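PDB 6BQ6: thermospermine synthase from Medicago truncatula, which probably catalyses transfer of an aminopropyl group from decarboxylated S-adenosylmethionine to spermidine, yielding thermospermine and methylthioadenosine. Local coordinates for residues D176-D181 against L202-K207; V105-M108 against S114-R117. One frame throughout, in Å; residues are numbered along the deposited sequence. Where two conformers were deposited one is given.

Contact 1: residues D176-D181 against L202-K207. With TER (N-(3-amino-propyl)-N-(5-aminopropyl)-1,4-diaminobutane), chain F.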
loop_
_atom_site.group_PDB
_atom_site.type_symbol
_atom_site.label_atom_id
_atom_site.label_comp_id
_atom_site.label_asym_id
_atom_site.label_seq_id
_atom_site.Cartn_x
_atom_site.Cartn_y
_atom_site.Cartn_z
ATOM N N ASP B 176 12.058 -7.874 -44.128
ATOM C CA ASP B 176 11.799 -9.295 -43.889
ATOM C C ASP B 176 10.972 -9.558 -42.656
ATOM O O ASP B 176 10.119 -10.445 -42.657
ATOM C CB ASP B 176 13.132 -10.053 -43.811
ATOM C CG ASP B 176 13.919 -9.954 -45.114
ATOM O OD1 ASP B 176 13.333 -10.282 -46.161
ATOM O OD2 ASP B 176 15.102 -9.571 -45.067
ATOM N N VAL B 177 11.213 -8.789 -41.598
ATOM C CA VAL B 177 10.393 -8.924 -40.376
ATOM C C VAL B 177 10.098 -7.502 -39.913
ATOM O O VAL B 177 10.951 -6.621 -40.033
ATOM C CB VAL B 177 11.126 -9.725 -39.246
ATOM C CG1 VAL B 177 10.267 -9.849 -38.011
ATOM C CG2 VAL B 177 11.499 -11.119 -39.695
ATOM N N ILE B 178 8.873 -7.270 -39.430
ATOM C CA ILE B 178 8.541 -6.019 -38.736
ATOM C C ILE B 178 8.052 -6.450 -37.349
ATOM O O ILE B 178 7.249 -7.409 -37.176
ATOM C CB ILE B 178 7.454 -5.221 -39.487
ATOM C CG1 ILE B 178 8.028 -4.747 -40.816
ATOM C CG2 ILE B 178 7.014 -4.003 -38.677
ATOM C CD1 ILE B 178 7.003 -4.164 -41.761
ATOM N N VAL B 179 8.554 -5.739 -36.356
ATOM C CA VAL B 179 8.380 -6.076 -34.946
ATOM C C VAL B 179 7.584 -4.950 -34.267
ATOM O O VAL B 179 8.031 -3.787 -34.254
ATOM C CB VAL B 179 9.718 -6.244 -34.239
ATOM C CG1 VAL B 179 9.474 -6.567 -32.734
ATOM C CG2 VAL B 179 10.544 -7.358 -34.903
ATOM N N GLY B 180 6.412 -5.268 -33.732
ATOM C CA GLY B 180 5.645 -4.348 -32.913
ATOM C C GLY B 180 6.064 -4.470 -31.460
ATOM O O GLY B 180 5.734 -5.461 -30.809
ATOM N N ASP B 181 6.734 -3.440 -30.955
ATOM C CA ASP B 181 7.128 -3.375 -29.568
ATOM C C ASP B 181 6.606 -2.053 -28.987
ATOM O O ASP B 181 7.351 -1.259 -28.486
ATOM C CB ASP B 181 8.619 -3.487 -29.462
ATOM C CG ASP B 181 9.103 -3.776 -28.062
ATOM O OD1 ASP B 181 8.305 -4.044 -27.168
ATOM O OD2 ASP B 181 10.322 -3.688 -27.866
ATOM N N LEU B 202 -3.037 -1.898 -45.162
ATOM C CA LEU B 202 -2.752 -0.836 -46.121
ATOM C C LEU B 202 -1.429 -0.178 -45.885
ATOM O O LEU B 202 -0.929 0.465 -46.790
ATOM C CB LEU B 202 -3.856 0.226 -46.096
ATOM C CG LEU B 202 -5.248 -0.321 -46.434
ATOM C CD1 LEU B 202 -6.282 0.796 -46.466
ATOM C CD2 LEU B 202 -5.268 -1.107 -47.751
ATOM N N THR B 203 -0.816 -0.342 -44.707
ATOM C CA THR B 203 0.467 0.319 -44.400
ATOM C C THR B 203 1.555 -0.697 -44.165
ATOM O O THR B 203 2.625 -0.619 -44.750
ATOM C CB THR B 203 0.358 1.334 -43.213
ATOM O OG1 THR B 203 -0.597 2.390 -43.508
ATOM C CG2 THR B 203 1.703 1.922 -42.847
ATOM N N LEU B 204 1.297 -1.653 -43.278
ATOM C CA LEU B 204 2.359 -2.587 -42.865
ATOM C C LEU B 204 2.608 -3.673 -43.921
ATOM O O LEU B 204 3.755 -3.929 -44.339
ATOM C CB LEU B 204 1.975 -3.229 -41.530
ATOM C CG LEU B 204 3.179 -3.963 -40.870
ATOM C CD1 LEU B 204 3.306 -3.648 -39.395
ATOM C CD2 LEU B 204 3.040 -5.429 -41.129
ATOM N N LYS B 205 1.547 -4.374 -44.311
ATOM C CA LYS B 205 1.701 -5.493 -45.270
ATOM C C LYS B 205 2.428 -5.103 -46.548
ATOM O O LYS B 205 3.352 -5.828 -46.962
ATOM C CB LYS B 205 0.350 -6.171 -45.533
ATOM C CG LYS B 205 0.443 -7.537 -46.191
ATOM C CD LYS B 205 -0.823 -8.373 -45.953
ATOM C CE LYS B 205 -1.312 -8.989 -47.233
ATOM N NZ LYS B 205 -2.353 -10.029 -46.987
ATOM N N PRO B 206 2.121 -3.901 -47.123
ATOM C CA PRO B 206 2.882 -3.477 -48.305
ATOM C C PRO B 206 4.359 -3.272 -48.106
ATOM O O PRO B 206 5.091 -3.234 -49.092
ATOM C CB PRO B 206 2.235 -2.159 -48.682
ATOM C CG PRO B 206 0.859 -2.266 -48.192
ATOM C CD PRO B 206 0.960 -3.029 -46.903
ATOM N N LYS B 207 4.816 -3.144 -46.854
ATOM C CA LYS B 207 6.230 -2.992 -46.580
ATOM C C LYS B 207 6.894 -4.243 -46.029
ATOM O O LYS B 207 8.004 -4.153 -45.538
ATOM C CB LYS B 207 6.448 -1.760 -45.662
ATOM C CG LYS B 207 5.989 -0.425 -46.322
ATOM C CD LYS B 207 6.652 -0.084 -47.667
ATOM C CE LYS B 207 5.825 0.857 -48.541
ATOM N NZ LYS B 207 5.487 2.150 -47.914
HETATM N N1 TER F . 7.117 1.477 -25.333
HETATM C C2 TER F . 7.994 0.332 -25.462
HETATM C C3 TER F . 7.168 -0.944 -25.582
HETATM C C4 TER F . 6.451 -1.319 -24.312
HETATM N N5 TER F . 5.909 -2.655 -24.404
HETATM C C6 TER F . 6.219 -3.638 -23.392
HETATM C C7 TER F . 5.038 -4.561 -23.137
HETATM C C8 TER F . 5.174 -5.163 -21.750
HETATM N N9 TER F . 4.581 -4.339 -20.720
HETATM C C10 TER F . 4.669 -4.789 -19.355
HETATM C C11 TER F . 3.536 -4.333 -18.462
HETATM C C12 TER F . 3.598 -5.158 -17.176
HETATM C C13 TER F . 2.749 -4.585 -16.051
HETATM N N14 TER F . 1.488 -4.064 -16.550
#
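NZ of Lys207 is gripped by two main-chain carbonyls, those of Leu168 and Lys171, so the ammonium end of this buried residue is satisfied while its chain leads away from strand 175-181. The backbone of Lys207 does the local work: its N donates to Leu204 O (2.8 Å) across the 3-10 turn at 205-206. Its own O lies 3.9 Å from CD1 of Ile178. Ile178 and Leu204 then meet tip to tip, with CG2 of the isoleucine 3.8 Å from CD1 of the leucine. Both arms of the isoleucine meet the leucine. Because CG1 stands beside the backbone N, anti to the carbonyl carbon (chi1 -67°), the longer arm carries CD1 to within 3.9 Å of Leu204 CG and on to the Lys207 carbonyl, while CG2 takes the leucine methyl. The helix and the turn after it belong to a beta-alpha-beta crossover of the Rossmann-like domain, linking strand 175-181 to its parallel neighbour 212-220. Phe214 of that second strand touches both Ile178 and Leu204. A beta-branched residue suits the strand, and a leucine on the helix reaches far enough to bridge CA atoms 8.2 Å apart. Val177 and Val179 point to the other face, against helix 84-98. At the strand's C-terminal end Asp181, the predicted proton acceptor, directs OD1 to Tyr87 OH in a hydrogen bond; the same oxygen lies 3.9 Å from N5 of the bound thermospermine, which is longer than a hydrogen bond.

Contact 2: residues V105-M108 against S114-R117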
loop_
_atom_site.group_PDB
_atom_site.type_symbol
_atom_site.label_atom_id
_atom_site.label_comp_id
_atom_site.label_asym_id
_atom_site.label_seq_id
_atom_site.Cartn_x
_atom_site.Cartn_y
_atom_site.Cartn_z
ATOM N N VAL B 105 15.125 -5.701 -40.807
ATOM C CA VAL B 105 14.014 -5.629 -39.865
ATOM C C VAL B 105 13.727 -4.225 -39.362
ATOM O O VAL B 105 14.625 -3.435 -39.115
ATOM C CB VAL B 105 14.250 -6.538 -38.651
ATOM C CG1 VAL B 105 15.490 -6.106 -37.900
ATOM C CG2 VAL B 105 13.072 -6.508 -37.693
ATOM N N PHE B 106 12.445 -3.935 -39.197
ATOM C CA PHE B 106 11.957 -2.651 -38.706
ATOM C C PHE B 106 11.252 -2.876 -37.367
ATOM O O PHE B 106 10.408 -3.755 -37.280
ATOM C CB PHE B 106 10.956 -2.097 -39.719
ATOM C CG PHE B 106 10.486 -0.712 -39.433
ATOM C CD1 PHE B 106 9.379 -0.500 -38.670
ATOM C CD2 PHE B 106 11.094 0.382 -40.051
ATOM C CE1 PHE B 106 8.926 0.781 -38.400
ATOM C CE2 PHE B 106 10.629 1.683 -39.830
ATOM C CZ PHE B 106 9.536 1.886 -39.022
ATOM N N ILE B 107 11.657 -2.119 -36.361
ATOM C CA ILE B 107 10.999 -2.168 -35.049
ATOM C C ILE B 107 10.059 -0.965 -34.900
ATOM O O ILE B 107 10.525 0.182 -34.962
ATOM C CB ILE B 107 11.966 -2.124 -33.885
ATOM C CG1 ILE B 107 13.080 -3.189 -34.006
ATOM C CG2 ILE B 107 11.163 -2.358 -32.598
ATOM C CD1 ILE B 107 14.292 -2.908 -33.131
ATOM N N MET B 108 8.743 -1.192 -34.687
ATOM C CA MET B 108 7.857 -0.148 -34.248
ATOM C C MET B 108 7.958 -0.035 -32.753
ATOM O O MET B 108 7.498 -0.947 -32.042
ATOM C CB MET B 108 6.405 -0.454 -34.658
ATOM C CG MET B 108 6.271 -0.911 -36.090
ATOM S SD MET B 108 4.536 -0.879 -36.569
ATOM C CE MET B 108 3.806 -2.104 -35.502
ATOM N N SER B 114 16.610 -3.446 -26.124
ATOM C CA SER B 114 16.630 -4.869 -25.911
ATOM C C SER B 114 16.122 -5.702 -27.082
ATOM O O SER B 114 16.595 -6.787 -27.366
ATOM C CB SER B 114 15.932 -5.250 -24.620
ATOM O OG SER B 114 16.527 -4.610 -23.528
ATOM N N THR B 115 15.102 -5.185 -27.766
ATOM C CA THR B 115 14.626 -5.801 -28.964
ATOM C C THR B 115 15.706 -5.792 -30.023
ATOM O O THR B 115 15.955 -6.807 -30.631
ATOM C CB THR B 115 13.360 -5.083 -29.411
ATOM O OG1 THR B 115 12.386 -5.267 -28.377
ATOM C CG2 THR B 115 12.828 -5.626 -30.685
ATOM N N ALA B 116 16.318 -4.634 -30.218
ATOM C CA ALA B 116 17.421 -4.500 -31.136
ATOM C C ALA B 116 18.545 -5.495 -30.762
ATOM O O ALA B 116 19.078 -6.170 -31.626
ATOM C CB ALA B 116 17.960 -3.086 -31.127
ATOM N N ARG B 117 18.876 -5.551 -29.478
ATOM C CA ARG B 117 19.936 -6.453 -29.000
ATOM C C ARG B 117 19.668 -7.895 -29.452
ATOM O O ARG B 117 20.550 -8.585 -30.000
ATOM C CB ARG B 117 20.014 -6.400 -27.474
ATOM C CG ARG B 117 21.038 -7.348 -26.904
ATOM C CD ARG B 117 20.826 -7.462 -25.433
ATOM N NE ARG B 117 19.642 -8.240 -25.096
ATOM C CZ ARG B 117 18.744 -7.926 -24.167
ATOM N NH1 ARG B 117 18.797 -6.776 -23.501
ATOM N NH2 ARG B 117 17.748 -8.799 -23.895
#
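The first beta-alpha unit of the Rossmann-like domain closes here, where Ile107 of strand 104-107 packs on Thr115 and Ala116 in the opening turn of helix 114-120. Ile107 CD1 is the main point of contact. It lies 3.9 Å from Thr115 CG2 and equally far from Ala116 N, with Ala116 CB slightly further off at 4.2 Å. The isoleucine and threonine side chains run alongside one another, pointing opposite ways, and both CG1 and CG2 of Ile107 lie 4.1 Å from that one threonine methyl, CG2 of Thr115. Between strand and helix runs a glycine-bearing turn; Gly111, Gly113 and Ala116 fit a GxGxxA pattern, consistent with the nucleotide-binding turn of such folds. The alanine suits this place because its short side chain admits the isoleucine right up to the helix backbone. Threonine serves two sides at once: with CG2 anti to the backbone N and OG1 beside it (chi1 -63°), the methyl faces the strand and the hydroxyl is left to Asp181. With an alanine in place of Ile107, a gap would probably open between strand and helix, leaving the Thr115 methyl without the isoleucine it packs against.

How the contacts relate
Contacts 1 and 2, whose centres lie 12 Å apart, cover opposite faces of one sheet in which strands 104-107 and 175-181 are parallel neighbours. Val179 O lies 2.7 Å from Met108 N, a probable hydrogen bond between the two segments, and Ile178 CG2 also packs on Phe106 O at 3.7 Å. At the C-terminal end of strand 175-181 Asp181 enters the thermospermine pocket, and there Thr115 OG1 of contact 2 stands 2.6 Å from Asp181 OD2 of contact 1, a probable hydrogen bond that would help fix the rotation of the predicted proton acceptor. Thr115 is thus a second-shell residue, its side chain about 7 Å from the ligand.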